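Local atomic coordinates of protein Kinase A (Toxoplasma gondii, PDB entry 5J3U), a protein that binds cAMP through two cyclic nucleotide-binding domains and probably inhibits the catalytic subunit of the cAMP-dependent protein kinase. Residues Leu21-Val33 and Leu114-Ala127. Residues are numbered along the deposited sequence; the frame is centred on the assembly and turned at random.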
# COMPACT_ATOMS: atom_id res chain seq x y z
N LEU A 21 1.95 6.86 0.74
CA LEU A 21 2.81 7.99 0.38
C LEU A 21 4.20 7.92 1.01
O LEU A 21 5.08 8.61 0.57
CB LEU A 21 2.21 9.35 0.72
CG LEU A 21 0.97 9.74 -0.08
CD1 LEU A 21 0.61 11.15 0.34
CD2 LEU A 21 1.15 9.63 -1.61
N PHE A 22 4.35 7.12 2.06
CA PHE A 22 5.64 7.02 2.78
C PHE A 22 6.43 5.78 2.50
O PHE A 22 7.56 5.68 2.91
CB PHE A 22 5.41 7.13 4.29
CG PHE A 22 4.71 8.38 4.67
CD1 PHE A 22 3.34 8.42 4.71
CD2 PHE A 22 5.42 9.53 5.00
CE1 PHE A 22 2.67 9.59 5.08
CE2 PHE A 22 4.77 10.71 5.31
CZ PHE A 22 3.40 10.74 5.35
N ASN A 23 5.85 4.82 1.76
CA ASN A 23 6.44 3.49 1.64
C ASN A 23 7.78 3.46 0.94
O ASN A 23 8.54 2.58 1.20
CB ASN A 23 5.41 2.59 0.90
CG ASN A 23 5.89 1.18 0.70
OD1 ASN A 23 6.32 0.82 -0.39
ND2 ASN A 23 5.82 0.39 1.73
N SER A 24 8.06 4.42 0.07
CA SER A 24 9.32 4.48 -0.66
C SER A 24 10.45 5.18 0.11
O SER A 24 11.61 5.14 -0.38
CB SER A 24 9.16 5.18 -2.00
OG SER A 24 9.08 6.57 -1.87
N LEU A 25 10.18 5.74 1.28
CA LEU A 25 11.24 6.45 2.00
C LEU A 25 12.31 5.51 2.53
O LEU A 25 11.98 4.44 3.10
CB LEU A 25 10.68 7.32 3.12
CG LEU A 25 9.79 8.47 2.60
CD1 LEU A 25 9.22 9.21 3.82
CD2 LEU A 25 10.48 9.47 1.67
N ASP A 26 13.56 5.91 2.39
CA ASP A 26 14.65 5.23 3.15
C ASP A 26 14.50 5.44 4.68
O ASP A 26 13.69 6.27 5.12
CB ASP A 26 16.04 5.52 2.63
CG ASP A 26 16.52 6.90 2.90
OD1 ASP A 26 16.20 7.49 3.95
OD2 ASP A 26 17.25 7.40 2.00
N GLU A 27 15.18 4.61 5.46
CA GLU A 27 14.89 4.49 6.87
C GLU A 27 15.22 5.78 7.62
O GLU A 27 14.47 6.17 8.54
CB GLU A 27 15.52 3.26 7.50
CG GLU A 27 17.01 3.36 7.62
CD GLU A 27 17.65 2.14 8.23
OE1 GLU A 27 16.95 1.14 8.47
OE2 GLU A 27 18.86 2.22 8.48
N LYS A 28 16.25 6.48 7.16
CA LYS A 28 16.55 7.75 7.79
C LYS A 28 15.53 8.84 7.50
O LYS A 28 15.20 9.59 8.41
CB LYS A 28 17.97 8.20 7.49
CG LYS A 28 19.02 7.31 8.16
CD LYS A 28 20.30 8.09 8.38
CE LYS A 28 21.46 7.26 8.91
NZ LYS A 28 22.58 8.18 9.39
N ASP A 29 15.05 8.92 6.26
CA ASP A 29 13.95 9.86 5.87
C ASP A 29 12.67 9.57 6.59
O ASP A 29 11.96 10.48 7.04
CB ASP A 29 13.67 9.88 4.39
CG ASP A 29 14.62 10.74 3.61
OD1 ASP A 29 15.33 11.60 4.20
OD2 ASP A 29 14.65 10.60 2.37
N LEU A 30 12.38 8.27 6.76
CA LEU A 30 11.24 7.90 7.52
C LEU A 30 11.44 8.34 9.01
O LEU A 30 10.52 8.88 9.62
CB LEU A 30 10.94 6.41 7.40
CG LEU A 30 9.50 5.99 7.76
CD1 LEU A 30 8.55 6.39 6.66
CD2 LEU A 30 9.40 4.50 7.99
N ASN A 31 12.65 8.13 9.54
CA ASN A 31 12.96 8.62 10.90
C ASN A 31 12.78 10.15 11.07
O ASN A 31 12.25 10.59 12.09
CB ASN A 31 14.33 8.14 11.35
CG ASN A 31 14.62 8.52 12.77
OD1 ASN A 31 15.37 9.48 13.04
ND2 ASN A 31 14.01 7.81 13.69
N THR A 32 13.20 10.93 10.11
CA THR A 32 12.98 12.37 10.08
C THR A 32 11.51 12.79 10.06
O THR A 32 11.07 13.63 10.81
CB THR A 32 13.70 12.91 8.88
OG1 THR A 32 15.07 12.66 9.08
CG2 THR A 32 13.49 14.40 8.62
N VAL A 33 10.72 12.10 9.22
CA VAL A 33 9.25 12.27 9.27
C VAL A 33 8.71 11.92 10.66
O VAL A 33 7.93 12.69 11.22
CB VAL A 33 8.53 11.40 8.19
CG1 VAL A 33 7.03 11.48 8.39
CG2 VAL A 33 8.92 11.82 6.78
N LEU A 114 1.47 15.55 10.53
CA LEU A 114 2.65 15.97 9.82
C LEU A 114 2.41 17.30 9.13
O LEU A 114 1.45 17.44 8.31
CB LEU A 114 3.03 14.95 8.73
CG LEU A 114 4.31 15.24 7.92
CD1 LEU A 114 5.57 15.25 8.77
CD2 LEU A 114 4.50 14.22 6.82
N GLY A 115 3.29 18.26 9.37
CA GLY A 115 3.18 19.57 8.74
C GLY A 115 3.55 19.61 7.27
O GLY A 115 4.31 18.79 6.77
N ARG A 116 2.94 20.56 6.57
CA ARG A 116 3.15 20.76 5.15
C ARG A 116 4.63 20.97 4.79
O ARG A 116 5.10 20.47 3.76
CB ARG A 116 2.32 21.95 4.66
CG ARG A 116 2.60 22.35 3.23
CD ARG A 116 1.82 23.59 2.83
NE ARG A 116 0.41 23.31 2.59
CZ ARG A 116 -0.11 22.84 1.45
NH1 ARG A 116 0.66 22.52 0.41
NH2 ARG A 116 -1.44 22.68 1.34
N ASP A 117 5.36 21.74 5.61
CA ASP A 117 6.75 22.02 5.28
C ASP A 117 7.61 20.74 5.28
O ASP A 117 8.40 20.49 4.35
CB ASP A 117 7.37 23.12 6.16
CG ASP A 117 6.80 24.53 5.85
OD1 ASP A 117 6.24 24.78 4.75
OD2 ASP A 117 6.94 25.39 6.75
N THR A 118 7.41 19.90 6.28
CA THR A 118 8.18 18.65 6.37
C THR A 118 7.74 17.70 5.24
O THR A 118 8.57 17.08 4.61
CB THR A 118 8.05 18.00 7.75
OG1 THR A 118 8.51 18.95 8.73
CG2 THR A 118 8.88 16.71 7.85
N PHE A 119 6.45 17.62 5.02
CA PHE A 119 5.95 16.85 3.89
C PHE A 119 6.57 17.28 2.56
O PHE A 119 7.07 16.45 1.77
CB PHE A 119 4.44 16.91 3.85
CG PHE A 119 3.86 16.14 2.71
CD1 PHE A 119 3.72 14.75 2.81
CD2 PHE A 119 3.49 16.78 1.55
CE1 PHE A 119 3.17 14.02 1.75
CE2 PHE A 119 2.96 16.05 0.47
CZ PHE A 119 2.80 14.69 0.59
N ASN A 120 6.58 18.58 2.31
CA ASN A 120 7.21 19.13 1.11
C ASN A 120 8.65 18.84 1.00
O ASN A 120 9.11 18.46 -0.06
CB ASN A 120 6.99 20.66 0.95
CG ASN A 120 5.57 20.98 0.52
OD1 ASN A 120 4.80 20.09 0.14
ND2 ASN A 120 5.21 22.25 0.62
N ALA A 121 9.39 18.99 2.10
CA ALA A 121 10.84 18.77 2.08
C ALA A 121 11.27 17.30 1.90
O ALA A 121 12.20 17.02 1.18
CB ALA A 121 11.44 19.31 3.38
N ILE A 122 10.60 16.36 2.58
CA ILE A 122 11.08 14.97 2.71
C ILE A 122 10.28 13.97 1.86
O ILE A 122 10.88 13.03 1.33
CB ILE A 122 11.00 14.49 4.15
CG1 ILE A 122 11.73 15.46 5.11
CG2 ILE A 122 11.51 13.04 4.31
CD1 ILE A 122 13.24 15.50 4.91
N VAL A 123 8.96 14.18 1.75
CA VAL A 123 8.05 13.18 1.20
C VAL A 123 7.52 13.41 -0.22
O VAL A 123 7.42 12.47 -0.98
CB VAL A 123 6.80 13.01 2.07
CG1 VAL A 123 6.07 11.70 1.71
CG2 VAL A 123 7.16 12.95 3.53
N LYS A 124 7.18 14.64 -0.55
CA LYS A 124 6.28 14.96 -1.69
C LYS A 124 6.89 14.51 -3.03
O LYS A 124 6.25 13.78 -3.79
CB LYS A 124 5.94 16.43 -1.71
CG LYS A 124 4.98 16.80 -2.83
CD LYS A 124 4.57 18.26 -2.80
CE LYS A 124 3.76 18.56 -4.05
NZ LYS A 124 2.85 19.71 -3.80
N ASP A 125 8.12 14.93 -3.30
CA ASP A 125 8.83 14.54 -4.52
C ASP A 125 9.05 13.04 -4.61
O ASP A 125 8.80 12.46 -5.68
CB ASP A 125 10.16 15.33 -4.64
CG ASP A 125 9.92 16.84 -4.92
OD1 ASP A 125 8.78 17.25 -5.22
OD2 ASP A 125 10.89 17.65 -4.81
N ALA A 126 9.48 12.39 -3.52
CA ALA A 126 9.72 10.97 -3.51
C ALA A 126 8.44 10.20 -3.83
O ALA A 126 8.45 9.23 -4.60
CB ALA A 126 10.25 10.51 -2.17
N ALA A 127 7.36 10.64 -3.22
CA ALA A 127 6.03 9.97 -3.37
C ALA A 127 5.53 10.07 -4.81
O ALA A 127 5.09 9.04 -5.40
CB ALA A 127 5.04 10.60 -2.45
O HOH W 1 13.60 12.72 0.97
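Helix 27-33 and helix 116-127 run roughly antiparallel, at 147° between their N-to-C directions and 10.1 Å at closest approach, and the chain before the first helix, with a type I turn at 22-25, lies beside the C-terminal part of segment 116-127. Val123 fills the middle of a largely apolar contact. Its CG2 meets Phe22 CE2 at 3.7 Å and also touches Val33 CG2. Its CG1 lies against the carbonyl oxygen of Leu21. The Phe22 ring turns its edge to Leu114, whose CD2 sits in the ring plane, 3.8 Å from CE2. Val33 straddles two sides. With chi1 at 174°, its CG1 points away from the backbone N and rests on Leu114, and CG2 is left to pack on Ile122 and Val123. Ile122 CG2 also reaches Asp29 CB at 3.8 Å, and its CD1 meets the methyl of Thr32.

These helices belong to the helical part of the first cyclic nucleotide-binding domain, packed beside its beta sandwich. Strand 109-115 leads straight into the second helix, which has a wider pi-type turn at 119-123. There Phe119 O accepts from both Val123 N and Lys124 N, from opposite faces of its plane. One water carries a polar link, donating to Asp29 OD2 at 2.7 Å and to Ile122 O at 2.8 Å. Asp26 is the N-cap of helix 27-33, and its OD1 accepts from Asp29 N. Leu25 CD2 touches Ile122 O and Ala126 CB. Near the same end of the second helix, Leu21 splits its methyls: CD1 approaches Phe119 CE1 at 4.1 Å and CD2 faces Ala127 CB. Leu21 and Phe119 both also touch Leu94 of helix 91-95, next to the cAMP pocket.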